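Local coordinates for putative uncharacterized protein TTHB189 (PDB 2ZCA) that probably serves as the small Cse2 (CasB) subunit of a type I-E CRISPR complex that defends its host against invading genetic elements, at residues A[84-89]-A[120-125]; A[78-83]-A[124-129]; A[28-33]-A[65-70]; A[1-6]-A[131-136]. All blocks are in the same frame, centred on the assembly; numbering follows the deposited sequence.

Contact 1. Residues A[84-89]-A[120-125]; sequences RALWEK and ALVEGG
The carboxylate of Glu123 is the flat group of this contact, and the ammonium of Lys89 sits above its plane, nearer one oxygen than the other. NZ of Lys89 lies 3.1 Å from OE1 of Glu123, a salt bridge whose hydrogen bond is weak, as expected for a donor perched over the group. This is helix-to-loop packing in an all-helical protein: helix 82-90 rests on the turn where helix 111-121 ends and Val122 leaves the helical path. The Lys89 chain starts anti to its backbone N (chi1 179°) and bends at chi2, which carries it across the turn and brings CE within 3.2 Å of the Leu121 carbonyl O. A water spans the backbones, donating to Ala85 O at 2.9 Å and accepting from Glu123 N at 3.0 Å, and so satisfies a carbonyl and an amide that do not meet directly. Beyond it the contact becomes apolar, with Leu86 also reaching Phe100 and Leu103 of helix 96-104. Val122 turns CG1 toward the helix, against CB of Ala85 at 3.9 Å. Leu86 crosses that valine at about a right angle, its CD2 pressed tightly on CG1 of Val122 at 3.5 Å.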
loop_
_atom_site.group_PDB
_atom_site.type_symbol
_atom_site.label_atom_id
_atom_site.label_comp_id
_atom_site.label_asym_id
_atom_site.label_seq_id
_atom_site.Cartn_x
_atom_site.Cartn_y
_atom_site.Cartn_z
ATOM N N ARG A 84 6.217 11.163 1.723
ATOM C CA ARG A 84 7.476 11.797 1.354
ATOM C C ARG A 84 7.690 11.691 -0.155
ATOM O O ARG A 84 8.137 12.642 -0.797
ATOM C CB ARG A 84 8.636 11.151 2.120
ATOM C CG ARG A 84 8.639 11.526 3.603
ATOM C CD ARG A 84 9.536 10.637 4.459
ATOM N NE ARG A 84 9.492 11.049 5.863
ATOM C CZ ARG A 84 9.984 10.340 6.876
ATOM N NH1 ARG A 84 10.565 9.166 6.654
ATOM N NH2 ARG A 84 9.892 10.804 8.116
ATOM N N ALA A 85 7.353 10.539 -0.725
ATOM C CA ALA A 85 7.503 10.336 -2.162
ATOM C C ALA A 85 6.596 11.288 -2.936
ATOM O O ALA A 85 6.954 11.746 -4.026
ATOM C CB ALA A 85 7.180 8.889 -2.528
ATOM N N LEU A 86 5.418 11.574 -2.386
ATOM C CA LEU A 86 4.487 12.486 -3.039
ATOM C C LEU A 86 5.023 13.912 -2.991
ATOM O O LEU A 86 4.879 14.665 -3.955
ATOM C CB LEU A 86 3.102 12.412 -2.385
ATOM C CG LEU A 86 2.261 11.192 -2.793
ATOM C CD1 LEU A 86 1.047 11.042 -1.879
ATOM C CD2 LEU A 86 1.824 11.346 -4.248
ATOM N N TRP A 87 5.638 14.287 -1.875
ATOM C CA TRP A 87 6.198 15.631 -1.766
ATOM C C TRP A 87 7.265 15.821 -2.844
ATOM O O TRP A 87 7.319 16.858 -3.505
ATOM C CB TRP A 87 6.837 15.858 -0.393
ATOM C CG TRP A 87 7.453 17.218 -0.277
ATOM C CD1 TRP A 87 6.813 18.385 0.026
ATOM C CD2 TRP A 87 8.814 17.566 -0.549
ATOM N NE1 TRP A 87 7.690 19.440 -0.047
ATOM C CE2 TRP A 87 8.926 18.966 -0.398
ATOM C CE3 TRP A 87 9.951 16.831 -0.911
ATOM C CZ2 TRP A 87 10.131 19.648 -0.597
ATOM C CZ3 TRP A 87 11.150 17.510 -1.110
ATOM C CH2 TRP A 87 11.228 18.905 -0.951
ATOM N N GLU A 88 8.113 14.814 -3.021
ATOM C CA GLU A 88 9.176 14.889 -4.011
ATOM C C GLU A 88 8.592 15.036 -5.406
ATOM O O GLU A 88 9.105 15.796 -6.226
ATOM C CB GLU A 88 10.068 13.643 -3.920
ATOM C CG GLU A 88 10.783 13.541 -2.581
ATOM C CD GLU A 88 11.687 12.332 -2.462
ATOM O OE1 GLU A 88 12.377 12.220 -1.426
ATOM O OE2 GLU A 88 11.712 11.498 -3.391
ATOM N N LYS A 89 7.503 14.321 -5.662
ATOM C CA LYS A 89 6.835 14.377 -6.955
ATOM C C LYS A 89 6.185 15.746 -7.161
ATOM O O LYS A 89 6.143 16.260 -8.276
ATOM C CB LYS A 89 5.763 13.283 -7.031
ATOM C CG LYS A 89 4.972 13.253 -8.333
ATOM C CD LYS A 89 5.831 12.820 -9.505
ATOM C CE LYS A 89 5.001 12.695 -10.774
ATOM N NZ LYS A 89 5.827 12.286 -11.942
ATOM N N ALA A 120 1.080 4.985 -8.162
ATOM C CA ALA A 120 1.401 4.996 -9.586
ATOM C C ALA A 120 1.974 6.347 -10.010
ATOM O O ALA A 120 2.702 6.448 -10.998
ATOM C CB ALA A 120 0.150 4.682 -10.405
ATOM N N LEU A 121 1.643 7.382 -9.249
ATOM C CA LEU A 121 2.092 8.734 -9.547
ATOM C C LEU A 121 3.535 9.014 -9.131
ATOM O O LEU A 121 4.267 9.702 -9.845
ATOM C CB LEU A 121 1.162 9.737 -8.859
ATOM C CG LEU A 121 1.365 11.226 -9.136
ATOM C CD1 LEU A 121 1.195 11.510 -10.622
ATOM C CD2 LEU A 121 0.352 12.020 -8.325
ATOM N N VAL A 122 3.953 8.485 -7.985
ATOM C CA VAL A 122 5.309 8.741 -7.513
ATOM C C VAL A 122 6.388 7.982 -8.270
ATOM O O VAL A 122 6.125 6.961 -8.908
ATOM C CB VAL A 122 5.463 8.430 -6.004
ATOM C CG1 VAL A 122 4.411 9.199 -5.208
ATOM C CG2 VAL A 122 5.352 6.936 -5.754
ATOM N N GLU A 123 7.608 8.503 -8.202
ATOM C CA GLU A 123 8.742 7.879 -8.861
ATOM C C GLU A 123 9.501 7.059 -7.820
ATOM O O GLU A 123 9.625 7.472 -6.666
ATOM C CB GLU A 123 9.681 8.946 -9.438
ATOM C CG GLU A 123 9.000 10.148 -10.098
ATOM C CD GLU A 123 8.313 9.813 -11.411
ATOM O OE1 GLU A 123 7.110 9.473 -11.398
ATOM O OE2 GLU A 123 8.985 9.888 -12.462
ATOM N N GLY A 124 9.995 5.893 -8.223
ATOM C CA GLY A 124 10.765 5.065 -7.314
ATOM C C GLY A 124 10.027 4.275 -6.251
ATOM O O GLY A 124 8.796 4.242 -6.210
ATOM N N GLY A 125 10.805 3.648 -5.373
ATOM C CA GLY A 125 10.243 2.827 -4.316
ATOM C C GLY A 125 9.785 3.565 -3.073
ATOM O O GLY A 125 10.175 4.707 -2.823
HETATM O O HOH W 1 8.306 10.701 -6.341
#

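Contact 2. Residues A[78-83]-A[124-129]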
loop_
_atom_site.group_PDB
_atom_site.type_symbol
_atom_site.label_atom_id
_atom_site.label_comp_id
_atom_site.label_asym_id
_atom_site.label_seq_id
_atom_site.Cartn_x
_atom_site.Cartn_y
_atom_site.Cartn_z
ATOM N N VAL A 78 12.804 1.400 2.677
ATOM C CA VAL A 78 12.527 1.724 4.069
ATOM C C VAL A 78 12.776 3.203 4.343
ATOM O O VAL A 78 13.801 3.756 3.942
ATOM C CB VAL A 78 13.396 0.871 5.029
ATOM C CG1 VAL A 78 14.865 1.063 4.713
ATOM C CG2 VAL A 78 13.105 1.256 6.477
ATOM N N GLY A 79 11.826 3.848 5.008
ATOM C CA GLY A 79 11.983 5.257 5.322
ATOM C C GLY A 79 11.369 6.214 4.315
ATOM O O GLY A 79 10.994 7.335 4.671
ATOM N N ARG A 80 11.272 5.792 3.057
ATOM C CA ARG A 80 10.684 6.644 2.033
ATOM C C ARG A 80 9.190 6.369 1.976
ATOM O O ARG A 80 8.727 5.559 1.173
ATOM C CB ARG A 80 11.321 6.372 0.666
ATOM C CG ARG A 80 10.843 7.336 -0.416
ATOM C CD ARG A 80 11.798 7.384 -1.596
ATOM N NE ARG A 80 11.463 8.462 -2.523
ATOM C CZ ARG A 80 10.692 8.327 -3.597
ATOM N NH1 ARG A 80 10.165 7.148 -3.897
ATOM N NH2 ARG A 80 10.456 9.375 -4.378
ATOM N N THR A 81 8.437 7.045 2.838
ATOM C CA THR A 81 6.990 6.850 2.895
ATOM C C THR A 81 6.306 7.433 1.675
ATOM O O THR A 81 6.870 8.286 0.983
ATOM C CB THR A 81 6.383 7.515 4.142
ATOM O OG1 THR A 81 6.526 8.936 4.037
ATOM C CG2 THR A 81 7.083 7.030 5.398
ATOM N N LEU A 82 5.086 6.975 1.411
ATOM C CA LEU A 82 4.336 7.473 0.272
ATOM C C LEU A 82 4.186 8.988 0.368
ATOM O O LEU A 82 4.291 9.688 -0.636
ATOM C CB LEU A 82 2.950 6.816 0.210
ATOM C CG LEU A 82 2.039 7.295 -0.929
ATOM C CD1 LEU A 82 2.765 7.192 -2.267
ATOM C CD2 LEU A 82 0.772 6.452 -0.954
ATOM N N ALA A 83 3.955 9.498 1.579
ATOM C CA ALA A 83 3.795 10.939 1.762
ATOM C C ALA A 83 5.055 11.687 1.343
ATOM O O ALA A 83 4.973 12.729 0.695
ATOM C CB ALA A 83 3.459 11.260 3.220
ATOM N N GLY A 124 9.995 5.893 -8.223
ATOM C CA GLY A 124 10.765 5.065 -7.314
ATOM C C GLY A 124 10.027 4.275 -6.251
ATOM O O GLY A 124 8.796 4.242 -6.210
ATOM N N GLY A 125 10.805 3.648 -5.373
ATOM C CA GLY A 125 10.243 2.827 -4.316
ATOM C C GLY A 125 9.785 3.565 -3.073
ATOM O O GLY A 125 10.175 4.707 -2.823
ATOM N N ILE A 126 8.946 2.892 -2.293
ATOM C CA ILE A 126 8.412 3.444 -1.057
ATOM C C ILE A 126 8.438 2.381 0.034
ATOM O O ILE A 126 8.716 1.208 -0.234
ATOM C CB ILE A 126 6.960 3.938 -1.248
ATOM C CG1 ILE A 126 6.065 2.778 -1.685
ATOM C CG2 ILE A 126 6.928 5.056 -2.278
ATOM C CD1 ILE A 126 4.583 3.133 -1.729
ATOM N N ASP A 127 8.152 2.799 1.264
ATOM C CA ASP A 127 8.147 1.900 2.413
ATOM C C ASP A 127 6.807 1.176 2.480
ATOM O O ASP A 127 5.818 1.737 2.952
ATOM C CB ASP A 127 8.366 2.701 3.707
ATOM C CG ASP A 127 8.667 1.815 4.912
ATOM O OD1 ASP A 127 8.051 0.738 5.041
ATOM O OD2 ASP A 127 9.512 2.206 5.746
ATOM N N PHE A 128 6.783 -0.073 2.017
ATOM C CA PHE A 128 5.556 -0.864 2.008
ATOM C C PHE A 128 5.164 -1.414 3.372
ATOM O O PHE A 128 4.009 -1.775 3.592
ATOM C CB PHE A 128 5.683 -1.991 0.982
ATOM C CG PHE A 128 5.555 -1.517 -0.436
ATOM C CD1 PHE A 128 4.308 -1.187 -0.959
ATOM C CD2 PHE A 128 6.680 -1.353 -1.236
ATOM C CE1 PHE A 128 4.183 -0.698 -2.262
ATOM C CE2 PHE A 128 6.564 -0.863 -2.542
ATOM C CZ PHE A 128 5.316 -0.536 -3.052
ATOM N N ALA A 129 6.120 -1.468 4.292
ATOM C CA ALA A 129 5.837 -1.942 5.636
ATOM C C ALA A 129 5.012 -0.862 6.335
ATOM O O ALA A 129 3.967 -1.145 6.920
ATOM C CB ALA A 129 7.138 -2.194 6.390
HETATM O O HOH W 2 4.759 4.425 2.831
#
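An N-cap doing double duty joins Asp127 to Gly79: the carboxylate that caps helix 128-136 also holds the loop leading into helix 82-90. OD1 looks to its own helix, accepting from Arg130 N and, more weakly, from Ala129 N at 3.0 Å. OD2 takes the amide of Gly79 at 2.9 Å in a nearly straight bond (172°), the donor arriving on the anti side and somewhat out of the carboxylate plane. With CG anti to the Asp127 nitrogen (chi1 -168°), the acid reaches both its own helix start and the 78-83 loop, and the same OD2 rests on CA of Val78.

Arg80 supplies the other direct hydrogen bonds. Its carbonyl O accepts from Asp127 N at 2.8 Å, the donor standing well above the carbonyl plane, and is also approached by CA of Ile126 at 3.1 Å in a CH...O contact. The extended side chain runs over the Gly125 carbonyl, whose O meets NH1 of Arg80 at 2.7 Å almost exactly in the guanidinium plane; NH1 also bonds Glu123 O, while NH2 makes a salt bridge to Glu88. One water accepts from Leu82 N and donates to Asp127 O. Arg80 is itself the centre of an inverse gamma turn, and Thr81, bonded to Arg84 N and Glu152, caps the other helix. Here two capped helix N-termini meet, the second oxygen of an Asp N-cap tying in the neighbouring loop.

Contact 3. Residues A[28-33]-A[65-70]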
loop_
_atom_site.group_PDB
_atom_site.type_symbol
_atom_site.label_atom_id
_atom_site.label_comp_id
_atom_site.label_asym_id
_atom_site.label_seq_id
_atom_site.Cartn_x
_atom_site.Cartn_y
_atom_site.Cartn_z
ATOM N N ARG A 28 -0.568 -7.916 -9.707
ATOM C CA ARG A 28 -0.652 -6.802 -10.643
ATOM C C ARG A 28 -2.037 -6.713 -11.270
ATOM O O ARG A 28 -2.624 -5.636 -11.347
ATOM C CB ARG A 28 0.416 -6.942 -11.736
ATOM C CG ARG A 28 0.391 -5.816 -12.757
ATOM C CD ARG A 28 0.740 -4.464 -12.130
ATOM N NE ARG A 28 0.640 -3.382 -13.104
ATOM C CZ ARG A 28 -0.503 -2.909 -13.593
ATOM N NH1 ARG A 28 -1.666 -3.414 -13.196
ATOM N NH2 ARG A 28 -0.484 -1.941 -14.499
ATOM N N ARG A 29 -2.566 -7.849 -11.708
ATOM C CA ARG A 29 -3.883 -7.867 -12.317
ATOM C C ARG A 29 -4.981 -7.502 -11.314
ATOM O O ARG A 29 -6.005 -6.935 -11.696
ATOM C CB ARG A 29 -4.158 -9.244 -12.930
ATOM C CG ARG A 29 -5.548 -9.399 -13.529
ATOM C CD ARG A 29 -5.840 -8.327 -14.573
ATOM N NE ARG A 29 -7.167 -8.495 -15.158
ATOM C CZ ARG A 29 -7.743 -7.622 -15.980
ATOM N NH1 ARG A 29 -7.109 -6.507 -16.320
ATOM N NH2 ARG A 29 -8.955 -7.863 -16.461
ATOM N N SER A 30 -4.762 -7.799 -10.033
ATOM C CA SER A 30 -5.761 -7.493 -9.008
ATOM C C SER A 30 -6.052 -5.998 -8.867
ATOM O O SER A 30 -7.051 -5.616 -8.260
ATOM C CB SER A 30 -5.334 -8.040 -7.641
ATOM O OG SER A 30 -4.309 -7.246 -7.061
ATOM N N LEU A 31 -5.184 -5.153 -9.413
ATOM C CA LEU A 31 -5.405 -3.711 -9.320
ATOM C C LEU A 31 -6.638 -3.273 -10.098
ATOM O O LEU A 31 -7.169 -2.184 -9.874
ATOM C CB LEU A 31 -4.178 -2.937 -9.809
ATOM C CG LEU A 31 -3.032 -2.774 -8.805
ATOM C CD1 LEU A 31 -1.942 -1.923 -9.432
ATOM C CD2 LEU A 31 -3.542 -2.113 -7.520
ATOM N N ALA A 32 -7.103 -4.127 -11.005
ATOM C CA ALA A 32 -8.281 -3.815 -11.808
ATOM C C ALA A 32 -9.571 -4.091 -11.039
ATOM O O ALA A 32 -10.660 -3.721 -11.486
ATOM C CB ALA A 32 -8.262 -4.635 -13.101
ATOM N N PHE A 33 -9.447 -4.740 -9.885
ATOM C CA PHE A 33 -10.611 -5.087 -9.072
ATOM C C PHE A 33 -10.483 -4.601 -7.632
ATOM O O PHE A 33 -9.395 -4.249 -7.175
ATOM C CB PHE A 33 -10.803 -6.610 -9.043
ATOM C CG PHE A 33 -10.744 -7.258 -10.392
ATOM C CD1 PHE A 33 -9.530 -7.412 -11.053
ATOM C CD2 PHE A 33 -11.906 -7.706 -11.012
ATOM C CE1 PHE A 33 -9.472 -7.999 -12.315
ATOM C CE2 PHE A 33 -11.857 -8.296 -12.276
ATOM C CZ PHE A 33 -10.639 -8.442 -12.926
ATOM N N VAL A 65 -1.956 -3.731 -0.546
ATOM C CA VAL A 65 -0.518 -3.510 -0.429
ATOM C C VAL A 65 0.265 -4.497 -1.295
ATOM O O VAL A 65 1.270 -4.133 -1.896
ATOM C CB VAL A 65 -0.052 -3.601 1.041
ATOM C CG1 VAL A 65 1.473 -3.604 1.115
ATOM C CG2 VAL A 65 -0.604 -2.410 1.822
ATOM N N ALA A 66 -0.191 -5.745 -1.367
ATOM C CA ALA A 66 0.486 -6.729 -2.204
ATOM C C ALA A 66 0.405 -6.266 -3.662
ATOM O O ALA A 66 1.368 -6.397 -4.417
ATOM C CB ALA A 66 -0.175 -8.105 -2.055
ATOM N N ALA A 67 -0.751 -5.733 -4.050
ATOM C CA ALA A 67 -0.947 -5.261 -5.418
ATOM C C ALA A 67 -0.039 -4.074 -5.729
ATOM O O ALA A 67 0.565 -4.006 -6.802
ATOM C CB ALA A 67 -2.407 -4.872 -5.638
ATOM N N LEU A 68 0.061 -3.139 -4.789
ATOM C CA LEU A 68 0.903 -1.964 -4.995
ATOM C C LEU A 68 2.381 -2.339 -4.972
ATOM O O LEU A 68 3.203 -1.727 -5.661
ATOM C CB LEU A 68 0.584 -0.906 -3.932
ATOM C CG LEU A 68 -0.860 -0.392 -4.035
ATOM C CD1 LEU A 68 -1.195 0.491 -2.845
ATOM C CD2 LEU A 68 -1.038 0.373 -5.346
ATOM N N TYR A 69 2.712 -3.351 -4.179
ATOM C CA TYR A 69 4.084 -3.839 -4.082
ATOM C C TYR A 69 4.479 -4.407 -5.445
ATOM O O TYR A 69 5.576 -4.159 -5.941
ATOM C CB TYR A 69 4.157 -4.911 -2.985
ATOM C CG TYR A 69 5.476 -5.642 -2.845
ATOM C CD1 TYR A 69 5.755 -6.781 -3.607
ATOM C CD2 TYR A 69 6.417 -5.235 -1.905
ATOM C CE1 TYR A 69 6.942 -7.499 -3.421
ATOM C CE2 TYR A 69 7.603 -5.942 -1.713
ATOM C CZ TYR A 69 7.858 -7.073 -2.471
ATOM O OH TYR A 69 9.026 -7.777 -2.261
ATOM N N ALA A 70 3.570 -5.163 -6.055
ATOM C CA ALA A 70 3.826 -5.746 -7.365
ATOM C C ALA A 70 3.957 -4.657 -8.433
ATOM O O ALA A 70 4.819 -4.743 -9.313
ATOM C CB ALA A 70 2.703 -6.716 -7.728
#
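The hydroxyl of Ser30 is bonded to the carbonyl O of Phe27 one turn earlier, while the same OG lies 3.4 Å from the methyl CB of Ala67. Its polar need is thus met within its own part of the chain. The torsion that sets OG between the backbone N and the carbonyl carbon (chi1 75°) allows both meetings, and no hydrogen bond passes between 28-33 and 65-70.

What joins them is close packing through small alanine side chains, in an all-helical fold. Ala67 offers a single methyl, and the backbones approach accordingly: CA of Arg28 and CA of Ala67 are 5.5 Å apart. Leu31 brings its CD2 branch to that methyl at 3.5 Å, and the same branch touches CD2 of Leu68 at 4.1 Å, the two leucine side chains crossing at about a right angle. CB of Ala70, one turn on from Ala67, packs on the backbone N of Arg28 at 4.0 Å, so two alanines on one helical face receive residues 28-31.

Leu31 N, Ala32 N and Phe33 N each bond to the carbonyl three residues back, to Arg28, Arg29 and Ser30. Around helix 56-71, Ala66 and Ala70 lean on Phe27 of helix 20-29, Tyr69 packs on helix 3-15 through Leu8 and Leu11, Phe128 of helix 128-136 rests on the backbone of Leu68 and Tyr69, and Leu68 reaches Leu115 and Val119 of helix 111-121, where Leu31 likewise finds Arg116.

Contact 4. Residues A[1-6]-A[131-136]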
loop_
_atom_site.group_PDB
_atom_site.type_symbol
_atom_site.label_atom_id
_atom_site.label_comp_id
_atom_site.label_asym_id
_atom_site.label_seq_id
_atom_site.Cartn_x
_atom_site.Cartn_y
_atom_site.Cartn_z
HETATM N N MSE A 1 8.045 -7.623 15.412
HETATM C CA MSE A 1 7.750 -6.913 14.134
HETATM C C MSE A 1 6.329 -6.366 14.117
HETATM O O MSE A 1 5.469 -6.816 14.874
HETATM C CB MSE A 1 7.903 -7.858 12.942
HETATM C CG MSE A 1 9.288 -8.425 12.725
HETATM SE SE MSE A 1 9.323 -9.427 11.070
HETATM C CE MSE A 1 8.602 -11.100 11.716
ATOM N N SER A 2 6.092 -5.394 13.243
ATOM C CA SER A 2 4.771 -4.805 13.097
ATOM C C SER A 2 4.066 -5.610 12.011
ATOM O O SER A 2 4.705 -6.381 11.297
ATOM C CB SER A 2 4.884 -3.345 12.655
ATOM O OG SER A 2 5.442 -3.246 11.354
ATOM N N PRO A 3 2.741 -5.453 11.877
ATOM C CA PRO A 3 2.015 -6.199 10.844
ATOM C C PRO A 3 2.605 -5.913 9.459
ATOM O O PRO A 3 2.717 -6.808 8.619
ATOM C CB PRO A 3 0.589 -5.674 10.981
ATOM C CG PRO A 3 0.485 -5.373 12.451
ATOM C CD PRO A 3 1.810 -4.707 12.745
ATOM N N GLY A 4 2.984 -4.655 9.241
ATOM C CA GLY A 4 3.562 -4.251 7.970
ATOM C C GLY A 4 4.898 -4.912 7.697
ATOM O O GLY A 4 5.157 -5.372 6.592
ATOM N N GLU A 5 5.755 -4.968 8.708
ATOM C CA GLU A 5 7.060 -5.590 8.541
ATOM C C GLU A 5 6.916 -7.093 8.295
ATOM O O GLU A 5 7.645 -7.668 7.490
ATOM C CB GLU A 5 7.927 -5.310 9.773
ATOM C CG GLU A 5 8.145 -3.812 9.980
ATOM C CD GLU A 5 8.935 -3.477 11.230
ATOM O OE1 GLU A 5 8.558 -3.945 12.324
ATOM O OE2 GLU A 5 9.928 -2.730 11.116
ATOM N N ARG A 6 5.963 -7.720 8.977
ATOM C CA ARG A 6 5.729 -9.152 8.809
ATOM C C ARG A 6 5.267 -9.476 7.394
ATOM O O ARG A 6 5.723 -10.442 6.784
ATOM C CB ARG A 6 4.677 -9.647 9.804
ATOM C CG ARG A 6 5.227 -10.004 11.176
ATOM C CD ARG A 6 4.186 -10.750 11.994
ATOM N NE ARG A 6 3.250 -9.842 12.650
ATOM C CZ ARG A 6 3.540 -9.146 13.742
ATOM N NH1 ARG A 6 4.739 -9.258 14.296
ATOM N NH2 ARG A 6 2.633 -8.337 14.284
ATOM N N LEU A 131 3.421 1.461 4.840
ATOM C CA LEU A 131 2.188 1.643 4.087
ATOM C C LEU A 131 1.078 0.738 4.637
ATOM O O LEU A 131 -0.054 1.182 4.826
ATOM C CB LEU A 131 2.411 1.354 2.597
ATOM C CG LEU A 131 1.172 1.571 1.720
ATOM C CD1 LEU A 131 0.668 3.005 1.890
ATOM C CD2 LEU A 131 1.509 1.296 0.256
ATOM N N LEU A 132 1.394 -0.527 4.900
ATOM C CA LEU A 132 0.378 -1.433 5.428
ATOM C C LEU A 132 -0.008 -1.055 6.858
ATOM O O LEU A 132 -1.188 -1.025 7.195
ATOM C CB LEU A 132 0.860 -2.888 5.397
ATOM C CG LEU A 132 -0.124 -3.889 6.015
ATOM C CD1 LEU A 132 -1.459 -3.823 5.275
ATOM C CD2 LEU A 132 0.455 -5.294 5.959
ATOM N N ASP A 133 0.979 -0.771 7.701
ATOM C CA ASP A 133 0.666 -0.398 9.076
ATOM C C ASP A 133 -0.258 0.810 9.096
ATOM O O ASP A 133 -1.157 0.904 9.939
ATOM C CB ASP A 133 1.938 -0.083 9.871
ATOM C CG ASP A 133 2.740 -1.325 10.204
ATOM O OD1 ASP A 133 2.125 -2.357 10.538
ATOM O OD2 ASP A 133 3.985 -1.265 10.151
ATOM N N ASP A 134 -0.036 1.736 8.168
ATOM C CA ASP A 134 -0.859 2.935 8.096
ATOM C C ASP A 134 -2.260 2.645 7.557
ATOM O O ASP A 134 -3.250 3.124 8.102
ATOM C CB ASP A 134 -0.179 4.002 7.232
ATOM C CG ASP A 134 1.054 4.586 7.891
ATOM O OD1 ASP A 134 1.192 4.435 9.125
ATOM O OD2 ASP A 134 1.875 5.207 7.178
ATOM N N LEU A 135 -2.344 1.853 6.493
ATOM C CA LEU A 135 -3.642 1.526 5.910
ATOM C C LEU A 135 -4.509 0.770 6.923
ATOM O O LEU A 135 -5.723 0.966 6.995
ATOM C CB LEU A 135 -3.444 0.689 4.639
ATOM C CG LEU A 135 -4.688 0.386 3.795
ATOM C CD1 LEU A 135 -5.399 1.683 3.416
ATOM C CD2 LEU A 135 -4.271 -0.381 2.547
ATOM N N LEU A 136 -3.880 -0.090 7.714
ATOM C CA LEU A 136 -4.606 -0.851 8.723
ATOM C C LEU A 136 -5.256 0.051 9.773
ATOM O O LEU A 136 -6.275 -0.306 10.361
ATOM C CB LEU A 136 -3.661 -1.835 9.415
ATOM C CG LEU A 136 -3.278 -3.079 8.612
ATOM C CD1 LEU A 136 -2.127 -3.817 9.294
ATOM C CD2 LEU A 136 -4.497 -3.984 8.493
#
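Hydrogen bonds come first: Asp133 uses both carboxylate oxygens to hold the beginning of helix 3-15, where Ser2 and Glu5 form a capping box. The hydroxyl OG of Ser2 donates to OD2 of Asp133 at 2.7 Å, on the syn lone pair, while accepting from Glu5 N at 3.2 Å. The box is closed by Ser2 N, which donates to OE1 of Glu5 at 3.0 Å. Asp133 OD1 receives the amide of Gly4 at 2.8 Å from above the carboxylate plane, 43° out of it, through a bond bent to 149°. The Ser2 hydroxyl is therefore both helix cap and bridge, and its position is fixed from two directions.

Electrostatics probably add to this. A carboxylate lying at the amino end of a helix, close to backbone N-H groups, would be stabilised by the helix dipole, though the like charge of Glu5, its OE1 5.7 Å from Asp133 OD2, may partly offset the effect.

Apolar packing flanks the polar bonds. Gly4, without a side chain, lets helix 128-136 come near: CA of Gly4 is 4.9 Å from CA of Asp133. Leu132 lays CD2 against CA of Gly4 at 3.8 Å, and Leu132 also reaches Val65 and His62 of helix 56-71. Pro3 crosses the aspartate at about a right angle, its CD making a close CH-to-oxygen approach to OD1, and CB of Pro3 meets CD1 of Leu136 at 3.7 Å.

All four contacts are partly buried, but the centre of contact 1 is about 13 Å from the centre of the chain, against about 9 Å for the centres of the others. Contacts 1 and 2 both use helix 82-90, share Gly124 and Gly125, and are joined by the salt bridge of Glu88 to Arg80. Contacts 2 and 4 hold successive parts of helix 128-136: an aspartate is central to each, capping its own helix in contact 2 and gripping another helix's start in contact 4. Contact 3 differs in having no polar bond across it. It packs against contact 4 through Val65 and Leu132, and against contact 2 through Leu68 and Phe128.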